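Local coordinates for protein GphF Dehydratase 1 (Archangium violaceum, PDB 6MBF) that probably serves as a dehydratase domain of the gephyronic acid polyketide synthase, removing water from the growing chain, with a likely part in olefin rearrangement, at residues Leu97-Glu102 with Gly126-Arg131; Glu147-Asp152 with Leu172-Arg177; Glu189-Ala194 with Gly238-Arg243. All blocks are in the same frame, centred on the assembly; numbering follows the deposited sequence.

The three contacts follow one another along the chain, each closing before the next opens, and all reach the same run of antiparallel strands in a double-hotdog dehydratase. Contact 1 involves strands 93-100 and 121-131, in the part wrapping helix 52-65. Contact 2 pairs the short strand 147-148 with strand 169-175, and contact 3 joins the region of helix 187-190 to the approach to strand 241-248; both lie in the half built round helix 200-214. The centres of contacts 1 and 2 lie about 36 Å apart, on opposite sides of the chain's centre; that of contact 3 is about 24 Å from the first and about 23 Å from the second. None touches another; each joins different elements.

Contact 1: Leu97-Glu102 with Gly126-Arg131; sequences LRSEDE and GRIARR
Ser99 meets Ile128 only loosely, its OG 4.3 Å from Ile128 CD1, where strand 93-100 of a hotdog fold nears its end against helix 52-65. That hydroxyl is spoken for by the carbonyl of Arg103, across the turn that follows. Leu65 and Ala62 of the helix touch Ser99 and Ile128 respectively, so the helix lies against both. Asp101 and Glu102 then form a type II' turn into strand 103-109, which runs between the two strands considered here. At the far corner of the turn Glu102 carries the main link: its O accepts from Ile128 N at 2.7 Å. The same oxygen also draws a CA-H...O contact from Arg127 CA. This extends the pairing that Phe104 makes with Gly126. The side chains of Glu102 and Arg127 run side by side in the same direction, carboxylate and guanidinium planes just 14° apart. Glu102 bends at chi2 (-68°), bringing the acid back alongside the arginine. Arg127 NE is bound to Asp78, so the guanidinium has two acidic partners; Glu102 OE2 takes the salt bridge from Arg127 NH1 on its anti side at 3.2 Å, through a bent bond (135° at the hydrogen) somewhat out of the carboxylate plane.

Contact 2: Glu147-Asp152 with Leu172-Arg177; sequences EAVELD and LERRGR
Leu172 swings CG trans to its backbone N (chi1 -178°), and the chi1 of Val149 (176°) leaves CG2 beside its backbone N, anti to the carbonyl carbon. The two side chains lie side by side, pointing in one direction, with Val149 CB 4.0 Å from Leu172 CD2. Leu151, in the first turn of helix 151-158, crosses Leu172 at about a right angle, CD2 against Leu172 CB at 4.1 Å. The CG2 methyl of Val149 is shared: it touches Leu172 CD2 and also the aliphatic CG of Arg174, 4.0 Å away.

The backbones pair antiparallel. Glu147 and Arg174 form a hydrogen-bonded pair, with Glu147 N to Arg174 O at 2.8 Å and the return bond from Arg174 N to Glu147 O at 2.9 Å. Ala148 and Glu173 are the next, non-hydrogen-bonded pair, their side chains on the other face. Val149 N then gives an almost straight bond to Leu172 O (178° at the hydrogen). One step further a water takes over, donating to Val149 O and accepting from Leu172 N, as the chain turns off into the helix. Glu150 caps that helix, its OE1 accepting from Asp152 N.

Arg174 reaches from strand 169-175 to helix 200-214. Its chain bends at chi3 so that NH2 reaches Gly176 O at 3.0 Å, in the guanidinium plane, while NH1 holds Leu213 O near the helix end. Leu172 packs on that same helix. A positive group held at the helix's C-terminal end probably interacts favourably with its dipole, and the two carbonyls fix the guanidinium's orientation.

Contact 3: Glu189-Ala194 with Gly238-Arg243; sequences EAQESA and GVREVR
Arg240 reaches across to the 189-194 segment with its aliphatic stem laid against Ser193 and its charged end beside Ala190. Its CG sits 3.8 Å from Ser193 CB, so methylene meets methylene. Further out, CD comes to 3.3 Å from Ala190 O. A bend at chi3 (-62°) then turns the guanidinium edge-on to that carbonyl, whose oxygen lies in the plane of the group. The bond that results, from Arg240 NH1 to Ala190 O, is straight at 164° but weak, since the atoms are 3.4 Å apart. Gln191 OE1 also lies near the guanidinium plane at the edge, at a distance that makes it no more than a neighbour.

At the base of the arginine the backbones close up. Ser193 aims its CB toward the other segment and brings it to 3.5 Å from Gly238 O. In return, Gly238 CA, in a residue with a positive phi (67°), comes within 3.4 Å of Ser193 O. Gly238 is further tied to Glu197 through the backbone, and Arg240 to Leu185.

Glu189 and Glu192, in the turn that presents Ala190 and Ser193, have partners elsewhere: a salt bridge to Arg165 and a hydrogen bond with His199, just ahead of helix 200-214. Past Arg240 the chain enters strand 241-248, where Val242 packs on Leu202 and Cys206 of that helix. An antiparallel sheet wrapped round a long helix is the hallmark of the hotdog fold; strand 241-248 is one strand of that sheet, and this contact joins its start to a connecting turn at the helix's approach.

Contact 1: Leu97-Glu102 with Gly126-Arg131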
loop_
_atom_site.group_PDB
_atom_site.type_symbol
_atom_site.label_atom_id
_atom_site.label_comp_id
_atom_site.label_asym_id
_atom_site.label_seq_id
_atom_site.Cartn_x
_atom_site.Cartn_y
_atom_site.Cartn_z
ATOM N N LEU A 97 -0.949 -10.204 -12.350
ATOM C CA LEU A 97 0.455 -9.920 -12.083
ATOM C C LEU A 97 1.275 -10.892 -12.914
ATOM O O LEU A 97 1.118 -12.110 -12.783
ATOM C CB LEU A 97 0.792 -10.047 -10.596
ATOM C CG LEU A 97 2.224 -9.652 -10.194
ATOM C CD1 LEU A 97 2.259 -9.151 -8.737
ATOM C CD2 LEU A 97 3.250 -10.792 -10.371
ATOM N N ARG A 98 2.140 -10.356 -13.762
ATOM C CA ARG A 98 3.037 -11.168 -14.563
ATOM C C ARG A 98 4.472 -10.844 -14.174
ATOM O O ARG A 98 4.789 -9.718 -13.781
ATOM C CB ARG A 98 2.810 -10.942 -16.065
ATOM C CG ARG A 98 3.225 -9.586 -16.582
ATOM C CD ARG A 98 2.786 -9.396 -18.031
ATOM N NE ARG A 98 3.376 -8.194 -18.620
ATOM C CZ ARG A 98 2.999 -7.692 -19.791
ATOM N NH1 ARG A 98 2.037 -8.287 -20.479
ATOM N NH2 ARG A 98 3.577 -6.596 -20.268
ATOM N N SER A 99 5.335 -11.842 -14.285
ATOM C CA SER A 99 6.703 -11.718 -13.815
ATOM C C SER A 99 7.627 -12.463 -14.760
ATOM O O SER A 99 7.273 -13.526 -15.275
ATOM C CB SER A 99 6.852 -12.280 -12.395
ATOM O OG SER A 99 8.176 -12.128 -11.922
ATOM N N GLU A 100 8.795 -11.883 -15.008
ATOM C CA GLU A 100 9.890 -12.605 -15.639
ATOM C C GLU A 100 11.176 -12.137 -14.986
ATOM O O GLU A 100 11.366 -10.935 -14.769
ATOM C CB GLU A 100 9.930 -12.409 -17.161
ATOM C CG GLU A 100 9.928 -10.986 -17.644
ATOM C CD GLU A 100 10.100 -10.896 -19.152
ATOM O OE1 GLU A 100 10.959 -10.112 -19.604
ATOM O OE2 GLU A 100 9.388 -11.621 -19.883
ATOM N N ASP A 101 12.033 -13.091 -14.635
ATOM C CA ASP A 101 13.236 -12.815 -13.850
ATOM C C ASP A 101 12.768 -12.149 -12.557
ATOM O O ASP A 101 11.878 -12.688 -11.882
ATOM C CB ASP A 101 14.216 -12.016 -14.693
ATOM C CG ASP A 101 14.691 -12.781 -15.913
ATOM O OD1 ASP A 101 14.857 -14.014 -15.807
ATOM O OD2 ASP A 101 14.891 -12.151 -16.972
ATOM N N GLU A 102 13.301 -10.992 -12.182
ATOM C CA GLU A 102 12.913 -10.355 -10.934
ATOM C C GLU A 102 11.883 -9.253 -11.127
ATOM O O GLU A 102 11.527 -8.585 -10.154
ATOM C CB GLU A 102 14.148 -9.784 -10.223
ATOM C CG GLU A 102 14.595 -8.397 -10.698
ATOM C CD GLU A 102 15.153 -8.390 -12.114
ATOM O OE1 GLU A 102 15.243 -9.474 -12.734
ATOM O OE2 GLU A 102 15.506 -7.294 -12.607
ATOM N N GLY A 126 7.548 -3.073 -10.957
ATOM C CA GLY A 126 8.708 -2.998 -10.084
ATOM C C GLY A 126 9.484 -4.299 -10.129
ATOM O O GLY A 126 9.337 -5.092 -11.064
ATOM N N ARG A 127 10.292 -4.518 -9.097
ATOM C CA ARG A 127 11.121 -5.713 -8.997
ATOM C C ARG A 127 10.891 -6.374 -7.649
ATOM O O ARG A 127 10.532 -5.710 -6.676
ATOM C CB ARG A 127 12.602 -5.376 -9.170
ATOM C CG ARG A 127 12.892 -4.567 -10.408
ATOM C CD ARG A 127 14.301 -3.999 -10.370
ATOM N NE ARG A 127 14.451 -2.883 -11.299
ATOM C CZ ARG A 127 14.707 -3.025 -12.595
ATOM N NH1 ARG A 127 14.835 -4.237 -13.116
ATOM N NH2 ARG A 127 14.828 -1.958 -13.369
ATOM N N ILE A 128 11.068 -7.691 -7.600
ATOM C CA ILE A 128 10.875 -8.436 -6.362
ATOM C C ILE A 128 12.149 -9.203 -6.034
ATOM O O ILE A 128 12.931 -9.569 -6.919
ATOM C CB ILE A 128 9.666 -9.395 -6.420
ATOM C CG1 ILE A 128 9.694 -10.233 -7.702
ATOM C CG2 ILE A 128 8.337 -8.620 -6.288
ATOM C CD1 ILE A 128 8.637 -11.328 -7.725
ATOM N N ALA A 129 12.356 -9.435 -4.745
ATOM C CA ALA A 129 13.519 -10.176 -4.279
ATOM C C ALA A 129 13.195 -10.767 -2.916
ATOM O O ALA A 129 12.166 -10.463 -2.306
ATOM C CB ALA A 129 14.766 -9.290 -4.223
ATOM N N ARG A 130 14.099 -11.622 -2.450
ATOM C CA ARG A 130 13.955 -12.313 -1.182
ATOM C C ARG A 130 15.352 -12.500 -0.614
ATOM O O ARG A 130 16.278 -12.849 -1.350
ATOM C CB ARG A 130 13.244 -13.652 -1.384
ATOM C CG ARG A 130 12.686 -14.278 -0.143
ATOM C CD ARG A 130 11.560 -15.204 -0.537
ATOM N NE ARG A 130 11.187 -16.094 0.549
ATOM C CZ ARG A 130 10.215 -16.988 0.462
ATOM N NH1 ARG A 130 9.514 -17.093 -0.661
ATOM N NH2 ARG A 130 9.931 -17.767 1.496
ATOM N N ARG A 131 15.510 -12.245 0.681
ATOM C CA ARG A 131 16.827 -12.296 1.304
ATOM C C ARG A 131 16.722 -12.961 2.666
ATOM O O ARG A 131 15.752 -12.743 3.397
ATOM C CB ARG A 131 17.428 -10.891 1.454
ATOM C CG ARG A 131 18.816 -10.880 2.062
ATOM C CD ARG A 131 19.380 -9.475 2.196
ATOM N NE ARG A 131 18.759 -8.715 3.276
ATOM C CZ ARG A 131 17.939 -7.687 3.084
ATOM N NH1 ARG A 131 17.646 -7.304 1.852
ATOM N NH2 ARG A 131 17.419 -7.044 4.120
#

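Contact 2: Glu147-Asp152 with Leu172-Arg177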
loop_
_atom_site.group_PDB
_atom_site.type_symbol
_atom_site.label_atom_id
_atom_site.label_comp_id
_atom_site.label_asym_id
_atom_site.label_seq_id
_atom_site.Cartn_x
_atom_site.Cartn_y
_atom_site.Cartn_z
ATOM N N GLU A 147 4.064 15.933 19.815
ATOM C CA GLU A 147 2.784 16.576 20.054
ATOM C C GLU A 147 1.690 15.726 19.425
ATOM O O GLU A 147 1.806 15.321 18.267
ATOM C CB GLU A 147 2.791 17.982 19.459
ATOM C CG GLU A 147 1.471 18.718 19.523
ATOM C CD GLU A 147 1.470 19.956 18.644
ATOM O OE1 GLU A 147 0.771 19.954 17.606
ATOM O OE2 GLU A 147 2.185 20.925 18.980
ATOM N N ALA A 148 0.637 15.450 20.188
ATOM C CA ALA A 148 -0.436 14.605 19.681
ATOM C C ALA A 148 -1.120 15.252 18.482
ATOM O O ALA A 148 -1.392 16.458 18.473
ATOM C CB ALA A 148 -1.454 14.328 20.787
ATOM N N VAL A 149 -1.374 14.447 17.452
ATOM C CA VAL A 149 -2.193 14.860 16.320
ATOM C C VAL A 149 -3.634 14.457 16.600
ATOM O O VAL A 149 -3.912 13.300 16.940
ATOM C CB VAL A 149 -1.689 14.234 15.007
ATOM C CG1 VAL A 149 -2.622 14.597 13.860
ATOM C CG2 VAL A 149 -0.256 14.681 14.703
ATOM N N GLU A 150 -4.551 15.410 16.473
ATOM C CA GLU A 150 -5.964 15.148 16.727
ATOM C C GLU A 150 -6.529 14.380 15.538
ATOM O O GLU A 150 -6.733 14.949 14.458
ATOM C CB GLU A 150 -6.715 16.454 16.968
ATOM C CG GLU A 150 -7.930 16.325 17.889
ATOM C CD GLU A 150 -9.083 15.566 17.250
ATOM O OE1 GLU A 150 -9.213 14.344 17.489
ATOM O OE2 GLU A 150 -9.861 16.192 16.499
ATOM N N LEU A 151 -6.781 13.084 15.730
ATOM C CA LEU A 151 -7.101 12.217 14.599
ATOM C C LEU A 151 -8.560 12.304 14.170
ATOM O O LEU A 151 -8.860 12.064 12.996
ATOM C CB LEU A 151 -6.745 10.769 14.932
ATOM C CG LEU A 151 -5.246 10.463 14.961
ATOM C CD1 LEU A 151 -5.012 9.065 15.496
ATOM C CD2 LEU A 151 -4.631 10.643 13.573
ATOM N N ASP A 152 -9.481 12.619 15.086
ATOM C CA ASP A 152 -10.887 12.702 14.694
ATOM C C ASP A 152 -11.099 13.786 13.648
ATOM O O ASP A 152 -11.837 13.583 12.676
ATOM C CB ASP A 152 -11.780 12.956 15.915
ATOM C CG ASP A 152 -11.998 11.708 16.742
ATOM O OD1 ASP A 152 -12.073 10.611 16.147
ATOM O OD2 ASP A 152 -12.093 11.822 17.982
ATOM N N LEU A 172 -1.200 9.250 17.147
ATOM C CA LEU A 172 -0.176 9.809 16.278
ATOM C C LEU A 172 0.406 11.026 16.978
ATOM O O LEU A 172 -0.350 11.877 17.455
ATOM C CB LEU A 172 -0.746 10.192 14.902
ATOM C CG LEU A 172 0.252 10.755 13.873
ATOM C CD1 LEU A 172 1.325 9.718 13.478
ATOM C CD2 LEU A 172 -0.461 11.267 12.634
ATOM N N GLU A 173 1.731 11.095 17.062
ATOM C CA GLU A 173 2.391 12.268 17.617
ATOM C C GLU A 173 3.512 12.707 16.691
ATOM O O GLU A 173 4.182 11.876 16.072
ATOM C CB GLU A 173 2.939 12.004 19.022
ATOM C CG GLU A 173 4.046 10.972 19.094
ATOM C CD GLU A 173 4.480 10.717 20.519
ATOM O OE1 GLU A 173 3.646 10.217 21.304
ATOM O OE2 GLU A 173 5.638 11.034 20.859
ATOM N N ARG A 174 3.708 14.017 16.587
ATOM C CA ARG A 174 4.670 14.545 15.636
ATOM C C ARG A 174 5.695 15.436 16.324
ATOM O O ARG A 174 5.462 15.988 17.404
ATOM C CB ARG A 174 3.976 15.327 14.518
ATOM C CG ARG A 174 3.293 16.614 14.964
ATOM C CD ARG A 174 2.786 17.401 13.750
ATOM N NE ARG A 174 3.857 17.689 12.794
ATOM C CZ ARG A 174 3.657 18.081 11.537
ATOM N NH1 ARG A 174 2.422 18.232 11.075
ATOM N NH2 ARG A 174 4.691 18.314 10.736
ATOM N N ARG A 175 6.848 15.552 15.676
ATOM C CA ARG A 175 7.897 16.476 16.096
ATOM C C ARG A 175 8.693 16.833 14.853
ATOM O O ARG A 175 9.315 15.956 14.249
ATOM C CB ARG A 175 8.798 15.849 17.160
ATOM C CG ARG A 175 10.092 16.600 17.388
ATOM C CD ARG A 175 9.959 17.630 18.494
ATOM N NE ARG A 175 9.726 17.012 19.795
ATOM C CZ ARG A 175 9.831 17.654 20.954
ATOM N NH1 ARG A 175 10.176 18.933 20.975
ATOM N NH2 ARG A 175 9.597 17.018 22.095
ATOM N N GLY A 176 8.654 18.100 14.450
ATOM C CA GLY A 176 9.204 18.443 13.144
ATOM C C GLY A 176 8.497 17.679 12.034
ATOM O O GLY A 176 7.264 17.593 11.993
ATOM N N ARG A 177 9.281 17.114 11.116
ATOM C CA ARG A 177 8.759 16.318 10.012
ATOM C C ARG A 177 8.745 14.826 10.322
ATOM O O ARG A 177 8.641 14.010 9.395
ATOM C CB ARG A 177 9.577 16.558 8.736
ATOM C CG ARG A 177 9.565 17.974 8.206
ATOM C CD ARG A 177 10.111 18.010 6.787
ATOM N NE ARG A 177 11.508 17.599 6.712
ATOM C CZ ARG A 177 12.538 18.419 6.918
ATOM N NH1 ARG A 177 12.325 19.702 7.207
ATOM N NH2 ARG A 177 13.778 17.959 6.827
HETATM O O HOH W 1 -3.260 10.927 18.294
#

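Contact 3: Glu189-Ala194 with Gly238-Arg243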
loop_
_atom_site.group_PDB
_atom_site.type_symbol
_atom_site.label_atom_id
_atom_site.label_comp_id
_atom_site.label_asym_id
_atom_site.label_seq_id
_atom_site.Cartn_x
_atom_site.Cartn_y
_atom_site.Cartn_z
ATOM N N GLU A 189 -11.111 -6.700 9.040
ATOM C CA GLU A 189 -9.742 -6.595 8.551
ATOM C C GLU A 189 -8.759 -7.241 9.522
ATOM O O GLU A 189 -7.773 -7.859 9.098
ATOM C CB GLU A 189 -9.402 -5.127 8.280
ATOM C CG GLU A 189 -9.878 -4.622 6.899
ATOM C CD GLU A 189 -11.399 -4.437 6.792
ATOM O OE1 GLU A 189 -11.945 -4.559 5.674
ATOM O OE2 GLU A 189 -12.040 -4.158 7.821
ATOM N N ALA A 190 -9.027 -7.147 10.830
ATOM C CA ALA A 190 -8.190 -7.840 11.802
ATOM C C ALA A 190 -8.370 -9.350 11.742
ATOM O O ALA A 190 -7.496 -10.083 12.209
ATOM C CB ALA A 190 -8.488 -7.347 13.219
ATOM N N GLN A 191 -9.479 -9.830 11.185
ATOM C CA GLN A 191 -9.713 -11.265 11.081
ATOM C C GLN A 191 -9.018 -11.893 9.881
ATOM O O GLN A 191 -9.026 -13.123 9.754
ATOM C CB GLN A 191 -11.218 -11.540 11.008
ATOM C CG GLN A 191 -11.992 -11.031 12.211
ATOM C CD GLN A 191 -11.318 -11.401 13.515
ATOM O OE1 GLN A 191 -10.922 -10.532 14.294
ATOM N NE2 GLN A 191 -11.175 -12.700 13.757
ATOM N N GLU A 192 -8.419 -11.085 9.008
ATOM C CA GLU A 192 -7.866 -11.540 7.740
ATOM C C GLU A 192 -6.343 -11.593 7.745
ATOM O O GLU A 192 -5.724 -11.470 6.683
ATOM C CB GLU A 192 -8.348 -10.635 6.608
ATOM C CG GLU A 192 -9.843 -10.616 6.447
ATOM C CD GLU A 192 -10.336 -9.464 5.581
ATOM O OE1 GLU A 192 -9.587 -8.482 5.366
ATOM O OE2 GLU A 192 -11.490 -9.542 5.122
ATOM N N SER A 193 -5.723 -11.791 8.914
ATOM C CA SER A 193 -4.263 -11.776 8.983
ATOM C C SER A 193 -3.641 -12.943 8.226
ATOM O O SER A 193 -2.517 -12.824 7.725
ATOM C CB SER A 193 -3.792 -11.781 10.441
ATOM O OG SER A 193 -3.993 -13.049 11.045
ATOM N N ALA A 194 -4.340 -14.072 8.133
ATOM C CA ALA A 194 -3.807 -15.197 7.378
ATOM C C ALA A 194 -3.866 -14.979 5.873
ATOM O O ALA A 194 -3.279 -15.769 5.126
ATOM C CB ALA A 194 -4.560 -16.479 7.740
ATOM N N GLY A 238 1.544 -11.363 8.247
ATOM C CA GLY A 238 0.299 -11.425 8.992
ATOM C C GLY A 238 0.205 -10.520 10.202
ATOM O O GLY A 238 -0.526 -10.833 11.145
ATOM N N VAL A 239 0.911 -9.396 10.195
ATOM C CA VAL A 239 0.908 -8.478 11.331
ATOM C C VAL A 239 -0.388 -7.676 11.339
ATOM O O VAL A 239 -0.877 -7.254 10.286
ATOM C CB VAL A 239 2.145 -7.561 11.256
ATOM C CG1 VAL A 239 2.072 -6.478 12.319
ATOM C CG2 VAL A 239 3.421 -8.384 11.416
ATOM N N ARG A 240 -0.968 -7.472 12.534
ATOM C CA ARG A 240 -2.232 -6.759 12.680
ATOM C C ARG A 240 -2.089 -5.417 13.381
ATOM O O ARG A 240 -3.063 -4.656 13.427
ATOM C CB ARG A 240 -3.251 -7.604 13.470
ATOM C CG ARG A 240 -3.347 -9.065 13.037
ATOM C CD ARG A 240 -4.548 -9.753 13.692
ATOM N NE ARG A 240 -4.456 -9.784 15.148
ATOM C CZ ARG A 240 -5.452 -10.163 15.942
ATOM N NH1 ARG A 240 -6.614 -10.531 15.413
ATOM N NH2 ARG A 240 -5.292 -10.169 17.261
ATOM N N GLU A 241 -0.911 -5.107 13.914
ATOM C CA GLU A 241 -0.756 -3.978 14.818
ATOM C C GLU A 241 0.714 -3.598 14.844
ATOM O O GLU A 241 1.572 -4.469 15.039
ATOM C CB GLU A 241 -1.255 -4.333 16.226
ATOM C CG GLU A 241 -1.230 -3.170 17.208
ATOM C CD GLU A 241 -1.839 -3.526 18.556
ATOM O OE1 GLU A 241 -2.127 -4.722 18.794
ATOM O OE2 GLU A 241 -2.013 -2.609 19.383
ATOM N N VAL A 242 1.011 -2.312 14.621
ATOM C CA VAL A 242 2.385 -1.824 14.635
ATOM C C VAL A 242 2.436 -0.435 15.250
ATOM O O VAL A 242 1.429 0.276 15.342
ATOM C CB VAL A 242 3.037 -1.750 13.228
ATOM C CG1 VAL A 242 3.165 -3.136 12.586
ATOM C CG2 VAL A 242 2.261 -0.798 12.333
ATOM N N ARG A 243 3.630 -0.059 15.675
ATOM C CA ARG A 243 3.994 1.338 15.826
ATOM C C ARG A 243 4.881 1.700 14.646
ATOM O O ARG A 243 5.773 0.936 14.272
ATOM C CB ARG A 243 4.712 1.595 17.151
ATOM C CG ARG A 243 3.818 1.378 18.369
ATOM C CD ARG A 243 4.515 1.914 19.618
ATOM N NE ARG A 243 3.681 1.791 20.813
ATOM C CZ ARG A 243 3.671 0.733 21.621
ATOM N NH1 ARG A 243 4.451 -0.315 21.378
ATOM N NH2 ARG A 243 2.872 0.722 22.679
#